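Local coordinates for protein flavodoxin (Streptococcus pneumoniae, PDB 5LJI) that binds flavin mononucleotide and probably serves as a low-potential electron donor to a number of redox enzymes, at residues L3-F8 with D32-E37; V41-F46 with M69-D74; A101-D106 with C120-L125. One frame throughout, in Å; residues are numbered along the deposited sequence.

Contact 1 (L3-F8 with D32-E37); sequences LAKIVF and DVDVDE. With CA (calcium ion), chain D.
Ala4, Ile6 and Phe8 of strand 3-8 bond through their backbones to Asp32, Asp34 and Asp36 of strand 32-37, which runs parallel to it. The amides of the first three reach the carbonyls of the second three, from Ala4 N to Asp32 O at 2.9 Å onward, and Asp34 N and Asp36 N return to Ala4 O and Ile6 O. CA-H...O contacts fill the spaces between, among them Val33 CA to Ala4 O at 3.3 Å. With helix 14-28 the strands form a beta-alpha-beta unit of the flavodoxin fold, and 32-37 is an outermost strand of its five-stranded parallel sheet. The helix covers the face bearing Ile6, Val33 and Val35, where Ile6 CD1 meets Val33 CG2 at 4.0 Å. On the same face the Phe8 ring swings back over the neighbouring strand, its CG set between backbone N and carbonyl carbon (chi1 77°). Glu37 CA then lies over one ring face, 4.1 Å from the centroid, while Phe8 CD1 touches Val35 CG1 at 3.8 Å. On the other face Asp34 and Asp36 each grip a calcium ion with both carboxylate oxygens; the shortest bond is Asp34 OD2 to calcium, 2.3 Å. The metal probably offsets the repulsion between the two acids, and Lys5 NZ stands 3.8 Å from Asp34 OD2. A water links Ile6 O to Asp36 OD2.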
loop_
_atom_site.group_PDB
_atom_site.type_symbol
_atom_site.label_atom_id
_atom_site.label_comp_id
_atom_site.label_asym_id
_atom_site.label_seq_id
_atom_site.Cartn_x
_atom_site.Cartn_y
_atom_site.Cartn_z
ATOM N N LEU A 3 -9.481 12.184 0.940
ATOM C CA LEU A 3 -9.283 11.137 1.931
ATOM C C LEU A 3 -8.482 10.008 1.304
ATOM O O LEU A 3 -8.855 9.495 0.247
ATOM C CB LEU A 3 -10.635 10.560 2.411
ATOM C CG LEU A 3 -10.592 9.383 3.434
ATOM C CD1 LEU A 3 -9.871 9.673 4.742
ATOM C CD2 LEU A 3 -12.012 8.982 3.736
ATOM N N ALA A 4 -7.391 9.643 1.957
ATOM C CA ALA A 4 -6.604 8.455 1.588
ATOM C C ALA A 4 -6.794 7.386 2.662
ATOM O O ALA A 4 -6.794 7.691 3.848
ATOM C CB ALA A 4 -5.143 8.787 1.435
ATOM N N LYS A 5 -7.054 6.164 2.209
ATOM C CA LYS A 5 -7.075 4.994 3.064
ATOM C C LYS A 5 -5.865 4.115 2.753
ATOM O O LYS A 5 -5.558 3.861 1.603
ATOM C CB LYS A 5 -8.391 4.242 2.854
ATOM C CG LYS A 5 -9.565 5.005 3.507
ATOM C CD LYS A 5 -10.923 4.434 3.074
ATOM C CE LYS A 5 -12.062 5.009 3.911
ATOM N NZ LYS A 5 -12.149 4.177 5.155
ATOM N N ILE A 6 -5.172 3.754 3.817
ATOM C CA ILE A 6 -4.033 2.932 3.831
ATOM C C ILE A 6 -4.371 1.717 4.676
ATOM O O ILE A 6 -4.750 1.820 5.843
ATOM C CB ILE A 6 -2.822 3.632 4.490
ATOM C CG1 ILE A 6 -2.468 4.905 3.690
ATOM C CG2 ILE A 6 -1.639 2.677 4.641
ATOM C CD1 ILE A 6 -1.494 5.814 4.367
ATOM N N VAL A 7 -4.164 0.564 4.073
ATOM C CA VAL A 7 -4.295 -0.719 4.712
ATOM C C VAL A 7 -2.980 -1.500 4.699
ATOM O O VAL A 7 -2.374 -1.679 3.653
ATOM C CB VAL A 7 -5.441 -1.533 4.023
ATOM C CG1 VAL A 7 -5.559 -2.890 4.702
ATOM C CG2 VAL A 7 -6.797 -0.810 4.092
ATOM N N PHE A 8 -2.518 -1.962 5.871
ATOM C CA PHE A 8 -1.237 -2.617 6.019
ATOM C C PHE A 8 -1.303 -4.018 6.721
ATOM O O PHE A 8 -2.194 -4.295 7.514
ATOM C CB PHE A 8 -0.262 -1.717 6.755
ATOM C CG PHE A 8 -0.472 -1.654 8.249
ATOM C CD1 PHE A 8 -1.406 -0.763 8.803
ATOM C CD2 PHE A 8 0.208 -2.528 9.116
ATOM C CE1 PHE A 8 -1.669 -0.763 10.177
ATOM C CE2 PHE A 8 -0.009 -2.499 10.521
ATOM C CZ PHE A 8 -0.958 -1.607 11.047
ATOM N N ASP A 32 -7.038 14.126 4.635
ATOM C CA ASP A 32 -7.541 13.192 5.646
ATOM C C ASP A 32 -6.877 11.860 5.356
ATOM O O ASP A 32 -6.841 11.471 4.204
ATOM C CB ASP A 32 -9.022 12.928 5.450
ATOM C CG ASP A 32 -9.895 13.608 6.451
ATOM O OD1 ASP A 32 -9.713 14.851 6.704
ATOM O OD2 ASP A 32 -10.810 12.864 6.916
ATOM N N VAL A 33 -6.386 11.163 6.376
ATOM C CA VAL A 33 -5.939 9.821 6.175
ATOM C C VAL A 33 -6.401 8.866 7.286
ATOM O O VAL A 33 -6.382 9.206 8.473
ATOM C CB VAL A 33 -4.401 9.728 5.782
ATOM C CG1 VAL A 33 -3.645 11.008 5.947
ATOM C CG2 VAL A 33 -3.682 8.540 6.402
ATOM N N ASP A 34 -6.817 7.680 6.865
ATOM C CA ASP A 34 -7.143 6.545 7.753
ATOM C C ASP A 34 -6.084 5.421 7.496
ATOM O O ASP A 34 -5.742 5.144 6.348
ATOM C CB ASP A 34 -8.589 5.991 7.475
ATOM C CG ASP A 34 -9.189 5.109 8.698
ATOM O OD1 ASP A 34 -8.643 5.283 9.867
ATOM O OD2 ASP A 34 -10.210 4.245 8.465
ATOM N N VAL A 35 -5.552 4.868 8.583
ATOM C CA VAL A 35 -4.603 3.769 8.583
ATOM C C VAL A 35 -5.194 2.589 9.385
ATOM O O VAL A 35 -5.477 2.722 10.552
ATOM C CB VAL A 35 -3.288 4.130 9.284
ATOM C CG1 VAL A 35 -2.344 2.939 9.261
ATOM C CG2 VAL A 35 -2.642 5.387 8.695
ATOM N N ASP A 36 -5.267 1.422 8.769
ATOM C CA ASP A 36 -5.817 0.211 9.398
ATOM C C ASP A 36 -5.008 -1.025 9.081
ATOM O O ASP A 36 -4.480 -1.206 7.960
ATOM C CB ASP A 36 -7.283 -0.029 8.946
ATOM C CG ASP A 36 -8.243 1.038 9.475
ATOM O OD1 ASP A 36 -8.678 0.936 10.653
ATOM O OD2 ASP A 36 -8.586 1.991 8.712
ATOM N N GLU A 37 -4.951 -1.888 10.074
ATOM C CA GLU A 37 -4.453 -3.250 9.935
ATOM C C GLU A 37 -5.468 -4.046 9.054
ATOM O O GLU A 37 -6.664 -3.889 9.253
ATOM C CB GLU A 37 -4.292 -3.799 11.345
ATOM C CG GLU A 37 -4.534 -5.301 11.473
ATOM C CD GLU A 37 -3.450 -6.102 10.803
ATOM O OE1 GLU A 37 -2.344 -5.518 10.748
ATOM O OE2 GLU A 37 -3.682 -7.277 10.384
HETATM CA CA CA D . -9.890 3.172 10.428
HETATM O O HOH W 1 -7.704 2.425 6.134
#

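Contact 2 (V41-F46 with M69-D74)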
loop_
_atom_site.group_PDB
_atom_site.type_symbol
_atom_site.label_atom_id
_atom_site.label_comp_id
_atom_site.label_asym_id
_atom_site.label_seq_id
_atom_site.Cartn_x
_atom_site.Cartn_y
_atom_site.Cartn_z
ATOM N N VAL A 41 -10.643 -4.437 8.783
ATOM C CA VAL A 41 -11.254 -3.516 7.849
ATOM C C VAL A 41 -11.670 -4.289 6.584
ATOM O O VAL A 41 -11.068 -5.272 6.274
ATOM C CB VAL A 41 -10.190 -2.408 7.573
ATOM C CG1 VAL A 41 -9.753 -2.334 6.112
ATOM C CG2 VAL A 41 -10.610 -1.051 8.146
ATOM N N ASP A 42 -12.723 -3.869 5.893
ATOM C CA ASP A 42 -13.051 -4.441 4.620
ATOM C C ASP A 42 -12.442 -3.717 3.435
ATOM O O ASP A 42 -12.419 -2.519 3.379
ATOM C CB ASP A 42 -14.540 -4.474 4.460
ATOM C CG ASP A 42 -15.089 -5.784 4.846
ATOM O OD1 ASP A 42 -15.008 -6.699 3.986
ATOM O OD2 ASP A 42 -15.538 -5.903 6.004
ATOM N N ALA A 43 -11.990 -4.462 2.449
ATOM C CA ALA A 43 -11.494 -3.839 1.217
ATOM C C ALA A 43 -12.443 -2.842 0.653
ATOM O O ALA A 43 -12.015 -1.816 0.165
ATOM C CB ALA A 43 -11.145 -4.875 0.158
ATOM N N SER A 44 -13.744 -3.119 0.768
ATOM C CA SER A 44 -14.799 -2.219 0.290
ATOM C C SER A 44 -14.834 -0.833 0.980
ATOM O O SER A 44 -15.455 0.100 0.462
ATOM C CB SER A 44 -16.179 -2.913 0.376
ATOM O OG SER A 44 -16.720 -2.812 1.670
ATOM N N ASP A 45 -14.154 -0.667 2.119
ATOM C CA ASP A 45 -14.006 0.695 2.689
ATOM C C ASP A 45 -13.287 1.625 1.690
ATOM O O ASP A 45 -13.475 2.850 1.717
ATOM C CB ASP A 45 -13.305 0.661 4.068
ATOM C CG ASP A 45 -14.124 -0.162 5.144
ATOM O OD1 ASP A 45 -15.229 -0.600 4.835
ATOM O OD2 ASP A 45 -13.645 -0.427 6.273
ATOM N N PHE A 46 -12.488 1.062 0.789
ATOM C CA PHE A 46 -11.896 1.875 -0.268
ATOM C C PHE A 46 -12.867 2.631 -1.171
ATOM O O PHE A 46 -12.469 3.612 -1.844
ATOM C CB PHE A 46 -11.031 0.994 -1.173
ATOM C CG PHE A 46 -9.693 0.633 -0.594
ATOM C CD1 PHE A 46 -9.017 1.502 0.268
ATOM C CD2 PHE A 46 -9.053 -0.496 -1.014
ATOM C CE1 PHE A 46 -7.774 1.178 0.741
ATOM C CE2 PHE A 46 -7.774 -0.813 -0.566
ATOM C CZ PHE A 46 -7.131 0.040 0.313
HETATM N N MSE A 69 -4.801 -12.303 2.929
HETATM C CA MSE A 69 -5.417 -13.136 1.876
HETATM C C MSE A 69 -6.837 -12.792 1.626
HETATM O O MSE A 69 -7.244 -12.626 0.480
HETATM C CB MSE A 69 -5.331 -14.642 2.220
HETATM C CG MSE A 69 -5.540 -15.615 1.029
HETATM SE SE MSE A 69 -5.632 -17.542 1.598
HETATM C CE MSE A 69 -3.712 -17.499 2.077
ATOM N N ASP A 70 -7.616 -12.709 2.700
ATOM C CA ASP A 70 -8.985 -12.332 2.606
ATOM C C ASP A 70 -9.135 -10.979 1.935
ATOM O O ASP A 70 -10.020 -10.772 1.093
ATOM C CB ASP A 70 -9.548 -12.233 4.009
ATOM C CG ASP A 70 -10.776 -13.022 4.152
ATOM O OD1 ASP A 70 -11.804 -12.575 3.538
ATOM O OD2 ASP A 70 -10.651 -14.132 4.797
ATOM N N PHE A 71 -8.301 -10.044 2.383
ATOM C CA PHE A 71 -8.426 -8.661 1.952
ATOM C C PHE A 71 -8.132 -8.587 0.446
ATOM O O PHE A 71 -8.868 -7.931 -0.289
ATOM C CB PHE A 71 -7.471 -7.775 2.768
ATOM C CG PHE A 71 -7.585 -6.332 2.461
ATOM C CD1 PHE A 71 -6.833 -5.778 1.450
ATOM C CD2 PHE A 71 -8.471 -5.529 3.166
ATOM C CE1 PHE A 71 -6.934 -4.419 1.154
ATOM C CE2 PHE A 71 -8.589 -4.192 2.877
ATOM C CZ PHE A 71 -7.818 -3.619 1.860
ATOM N N TYR A 72 -7.087 -9.313 0.023
ATOM C CA TYR A 72 -6.658 -9.368 -1.393
ATOM C C TYR A 72 -7.793 -9.855 -2.274
ATOM O O TYR A 72 -8.128 -9.233 -3.306
ATOM C CB TYR A 72 -5.485 -10.291 -1.529
ATOM C CG TYR A 72 -4.839 -10.475 -2.898
ATOM C CD1 TYR A 72 -3.809 -9.629 -3.300
ATOM C CD2 TYR A 72 -5.151 -11.555 -3.723
ATOM C CE1 TYR A 72 -3.145 -9.788 -4.492
ATOM C CE2 TYR A 72 -4.486 -11.723 -4.939
ATOM C CZ TYR A 72 -3.456 -10.820 -5.310
ATOM O OH TYR A 72 -2.717 -10.917 -6.501
ATOM N N GLU A 73 -8.434 -10.913 -1.796
ATOM C CA GLU A 73 -9.497 -11.562 -2.567
ATOM C C GLU A 73 -10.669 -10.640 -2.661
ATOM O O GLU A 73 -11.205 -10.469 -3.727
ATOM C CB GLU A 73 -9.917 -12.861 -1.916
ATOM C CG GLU A 73 -8.903 -13.966 -2.036
ATOM C CD GLU A 73 -9.523 -15.280 -1.489
ATOM O OE1 GLU A 73 -10.026 -15.306 -0.320
ATOM O OE2 GLU A 73 -9.569 -16.277 -2.227
ATOM N N ASP A 74 -11.017 -9.961 -1.549
ATOM C CA ASP A 74 -12.100 -9.017 -1.581
ATOM C C ASP A 74 -11.748 -7.785 -2.449
ATOM O O ASP A 74 -12.587 -7.277 -3.152
ATOM C CB ASP A 74 -12.433 -8.548 -0.185
ATOM C CG ASP A 74 -12.952 -9.667 0.741
ATOM O OD1 ASP A 74 -13.124 -10.850 0.359
ATOM O OD2 ASP A 74 -13.170 -9.329 1.906
HETATM O O HOH W 2 -11.681 -7.313 3.059
#
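Phe71 of helix 69-75 reaches across to Ala43, Val41 and Phe46 in the loop between strands 32-37 and 51-57. Its CG lies anti to the backbone N (chi1 -176°), which carries the ring away from the helix and against the loop, and a chi2 of -88° turns one ring face to the methyl of Ala43. Ala43 CB sits over that face toward the rim, 4.0 Å from the centroid, a CH-pi contact. The fit is close at Phe71 CE2, which lies 3.4 Å from Ala43 CA and also touches Val41 CG1. Val41 runs alongside the ring, pointing the same way. Phe46 brings its CE2 to the edge of the Phe71 ring, 3.7 Å from Phe71 CZ; the two ring planes stand 83° apart. Both phenylalanines continue inward to the sheet, Phe71 onto Val7 and Val54, Phe46 onto Lys5 and Ala52.

The polar part involves Asp74 and Asp42. Asp74 CB lies 3.9 Å from Ala43 CB, and with CG anti to the carbonyl carbon the carboxylate turns to a bridging water. The water accepts from Ala43 N at 2.9 Å and donates to Asp74 OD2 at 2.8 Å. Asp42 OD1 comes within 3.8 Å of the same Asp74 OD2, the two carboxylate planes nearly parallel. No direct hydrogen bond joins the segments, so attachment rests on the apolar packing round Phe71 and this one water bridge, while the paired acids would probably oppose each other.

Contact 3 (A101-D106 with C120-L125); sequences AVDDFD and CVKVDL. With FMN (flavin mononucleotide), chain C.
The beta-alpha-beta unit of strand 84-91, helix 100-111 and strand 115-124 in the flavodoxin fold brings Val102 and Asp103 of the helix against Cys120 and Lys122 of the last strand, which leads into Leu125 of the flavin mononucleotide pocket. Val102 makes the apolar part. Its CG1 branch, anti to the backbone N (chi1 168°), touches Cys120 CB at 3.7 Å and passes the CE methylene of Lys122 at 4.2 Å. The same side chain also packs on Val87 of the neighbouring strand, which places it between helix and sheet. Asp106, one helical turn on from Val102, approaches Cys120 loosely; its carboxylate is held by Lys116 in a salt bridge and by Tyr85 OH. Just past the strand end, Leu125 reaches the cofactor, where its CD2 lies 3.5 Å from O3' of the ribityl chain, and Leu125 O bonds to Ser90 OG.

The charged link lies toward the surface. Lys122 stretches out fully beyond CG, past Phe98 and Cys99, and meets the Asp103 side chain at about a right angle. Both carboxylate oxygens face the ammonium group, but unequally: Lys122 NZ to Asp103 OD2 is a weak bond of 3.0 Å, whereas Asp103 OD1 receives Lys122 NZ at 2.7 Å on its syn side, 28° out of the carboxylate plane.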
loop_
_atom_site.group_PDB
_atom_site.type_symbol
_atom_site.label_atom_id
_atom_site.label_comp_id
_atom_site.label_asym_id
_atom_site.label_seq_id
_atom_site.Cartn_x
_atom_site.Cartn_y
_atom_site.Cartn_z
ATOM N N ALA A 101 4.793 -9.334 -3.218
ATOM C CA ALA A 101 3.373 -9.052 -2.837
ATOM C C ALA A 101 2.999 -7.660 -3.305
ATOM O O ALA A 101 1.841 -7.403 -3.634
ATOM C CB ALA A 101 3.053 -9.275 -1.344
ATOM N N VAL A 102 3.977 -6.763 -3.369
ATOM C CA VAL A 102 3.733 -5.417 -3.937
ATOM C C VAL A 102 3.256 -5.493 -5.417
ATOM O O VAL A 102 2.253 -4.889 -5.788
ATOM C CB VAL A 102 4.983 -4.503 -3.822
ATOM C CG1 VAL A 102 4.778 -3.251 -4.663
ATOM C CG2 VAL A 102 5.244 -4.116 -2.359
ATOM N N ASP A 103 4.004 -6.207 -6.259
ATOM C CA ASP A 103 3.572 -6.460 -7.636
ATOM C C ASP A 103 2.216 -7.180 -7.727
ATOM O O ASP A 103 1.386 -6.895 -8.614
ATOM C CB ASP A 103 4.591 -7.347 -8.353
ATOM C CG ASP A 103 5.937 -6.691 -8.514
ATOM O OD1 ASP A 103 6.109 -5.452 -8.398
ATOM O OD2 ASP A 103 6.871 -7.459 -8.743
ATOM N N ASP A 104 1.972 -8.122 -6.835
ATOM C CA ASP A 104 0.678 -8.778 -6.835
ATOM C C ASP A 104 -0.428 -7.775 -6.581
ATOM O O ASP A 104 -1.445 -7.756 -7.298
ATOM C CB ASP A 104 0.615 -9.894 -5.805
ATOM C CG ASP A 104 1.657 -10.964 -6.045
ATOM O OD1 ASP A 104 2.063 -11.129 -7.196
ATOM O OD2 ASP A 104 2.089 -11.664 -5.096
ATOM N N PHE A 105 -0.283 -6.942 -5.551
ATOM C CA PHE A 105 -1.356 -5.965 -5.237
ATOM C C PHE A 105 -1.513 -4.942 -6.355
ATOM O O PHE A 105 -2.594 -4.397 -6.583
ATOM C CB PHE A 105 -1.128 -5.232 -3.890
ATOM C CG PHE A 105 -1.811 -5.894 -2.733
ATOM C CD1 PHE A 105 -3.187 -5.705 -2.514
ATOM C CD2 PHE A 105 -1.127 -6.701 -1.896
ATOM C CE1 PHE A 105 -3.861 -6.346 -1.478
ATOM C CE2 PHE A 105 -1.791 -7.355 -0.829
ATOM C CZ PHE A 105 -3.159 -7.195 -0.635
ATOM N N ASP A 106 -0.416 -4.646 -7.002
ATOM C CA ASP A 106 -0.392 -3.675 -8.084
ATOM C C ASP A 106 -1.320 -4.159 -9.212
ATOM O O ASP A 106 -2.195 -3.431 -9.665
ATOM C CB ASP A 106 1.053 -3.576 -8.559
ATOM C CG ASP A 106 1.309 -2.400 -9.426
ATOM O OD1 ASP A 106 0.429 -2.002 -10.233
ATOM O OD2 ASP A 106 2.424 -1.870 -9.301
ATOM N N CYS A 120 5.295 2.161 -7.518
ATOM C CA CYS A 120 5.267 1.438 -6.252
ATOM C C CYS A 120 6.642 1.466 -5.600
ATOM O O CYS A 120 7.627 1.480 -6.275
ATOM C CB CYS A 120 4.787 0.004 -6.458
ATOM S SG CYS A 120 5.941 -0.976 -7.381
ATOM N N VAL A 121 6.691 1.527 -4.276
ATOM C CA VAL A 121 7.991 1.495 -3.592
ATOM C C VAL A 121 8.192 0.221 -2.763
ATOM O O VAL A 121 7.402 -0.135 -1.896
ATOM C CB VAL A 121 8.411 2.809 -2.836
ATOM C CG1 VAL A 121 7.403 3.932 -2.959
ATOM C CG2 VAL A 121 8.910 2.574 -1.416
ATOM N N LYS A 122 9.292 -0.451 -3.076
ATOM C CA LYS A 122 9.689 -1.689 -2.459
ATOM C C LYS A 122 10.801 -1.361 -1.522
ATOM O O LYS A 122 11.758 -0.645 -1.901
ATOM C CB LYS A 122 10.160 -2.647 -3.555
ATOM C CG LYS A 122 9.091 -2.880 -4.613
ATOM C CD LYS A 122 9.504 -3.965 -5.633
ATOM C CE LYS A 122 8.333 -4.247 -6.568
ATOM N NZ LYS A 122 8.608 -5.389 -7.489
ATOM N N VAL A 123 10.687 -1.839 -0.278
ATOM C CA VAL A 123 11.715 -1.558 0.705
ATOM C C VAL A 123 12.353 -2.848 1.189
ATOM O O VAL A 123 11.682 -3.873 1.471
ATOM C CB VAL A 123 11.168 -0.741 1.920
ATOM C CG1 VAL A 123 12.259 -0.537 2.959
ATOM C CG2 VAL A 123 10.599 0.591 1.450
ATOM N N ASP A 124 13.675 -2.775 1.295
ATOM C CA ASP A 124 14.477 -3.899 1.709
ATOM C C ASP A 124 14.482 -3.834 3.242
ATOM O O ASP A 124 15.095 -2.991 3.789
ATOM C CB ASP A 124 15.911 -3.742 1.165
ATOM C CG ASP A 124 16.775 -5.003 1.355
ATOM O OD1 ASP A 124 16.253 -6.091 1.685
ATOM O OD2 ASP A 124 18.005 -4.871 1.152
ATOM N N LEU A 125 13.806 -4.783 3.872
ATOM C CA LEU A 125 13.719 -4.861 5.329
ATOM C C LEU A 125 13.262 -3.539 5.961
ATOM O O LEU A 125 12.162 -3.046 5.626
ATOM C CB LEU A 125 15.011 -5.438 5.934
ATOM C CG LEU A 125 15.193 -6.906 5.508
ATOM C CD1 LEU A 125 16.630 -7.353 5.756
ATOM C CD2 LEU A 125 14.256 -7.842 6.233
HETATM N N1 FMN C . 10.910 -10.957 1.332
HETATM C C2 FMN C . 10.754 -10.858 0.017
HETATM O O2 FMN C . 10.998 -9.775 -0.592
HETATM N N3 FMN C . 10.365 -11.935 -0.672
HETATM C C4 FMN C . 10.138 -13.154 -0.141
HETATM O O4 FMN C . 9.862 -14.154 -0.838
HETATM C C4A FMN C . 10.270 -13.325 1.292
HETATM N N5 FMN C . 10.055 -14.493 1.913
HETATM C C5A FMN C . 10.221 -14.561 3.234
HETATM C C6 FMN C . 9.992 -15.742 3.878
HETATM C C7 FMN C . 10.144 -15.812 5.262
HETATM C C7M FMN C . 9.919 -17.116 5.982
HETATM C C8 FMN C . 10.548 -14.617 6.043
HETATM C C8M FMN C . 10.732 -14.678 7.548
HETATM C C9 FMN C . 10.786 -13.430 5.398
HETATM C C9A FMN C . 10.605 -13.349 4.026
HETATM N N10 FMN C . 10.811 -12.166 3.381
HETATM C C10 FMN C . 10.680 -12.106 2.001
HETATM C "C1'" FMN C . 11.234 -10.931 4.060
HETATM C "C2'" FMN C . 10.107 -10.235 4.864
HETATM O "O2'" FMN C . 9.017 -9.847 4.016
HETATM C "C3'" FMN C . 10.777 -9.049 5.571
HETATM O "O3'" FMN C . 11.366 -9.692 6.715
HETATM C "C4'" FMN C . 9.817 -7.936 5.991
HETATM O "O4'" FMN C . 10.623 -6.903 6.505
HETATM C "C5'" FMN C . 8.781 -8.366 7.008
HETATM O "O5'" FMN C . 7.788 -7.328 7.193
HETATM P P FMN C . 7.174 -6.963 8.627
HETATM O O1P FMN C . 8.353 -6.530 9.484
HETATM O O2P FMN C . 6.455 -8.158 9.225
HETATM O O3P FMN C . 6.240 -5.729 8.321
#

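From the N terminus, the chain runs from strand 3-8 through helix 14-28 and comes back beside strand 3-8 as strand 32-37, so contact 1 closes first. The chain then enters the loop holding 41-46, joins the sheet on the other side of strand 3-8 as strand 51-57 and reaches helix 69-75, where contact 2 closes. After strand 84-91, helix 100-111 opens contact 3, completed by strand 115-124. The three follow in series, with no nesting or crossing. Contact 2 borders both others: Asp36 CG meets Val41 CG2 at 3.4 Å, and Tyr72 packs on Phe105. Contacts 1 and 3, centres about 17 Å apart, do not touch, yet both reach the same sheet, at its two outermost strands.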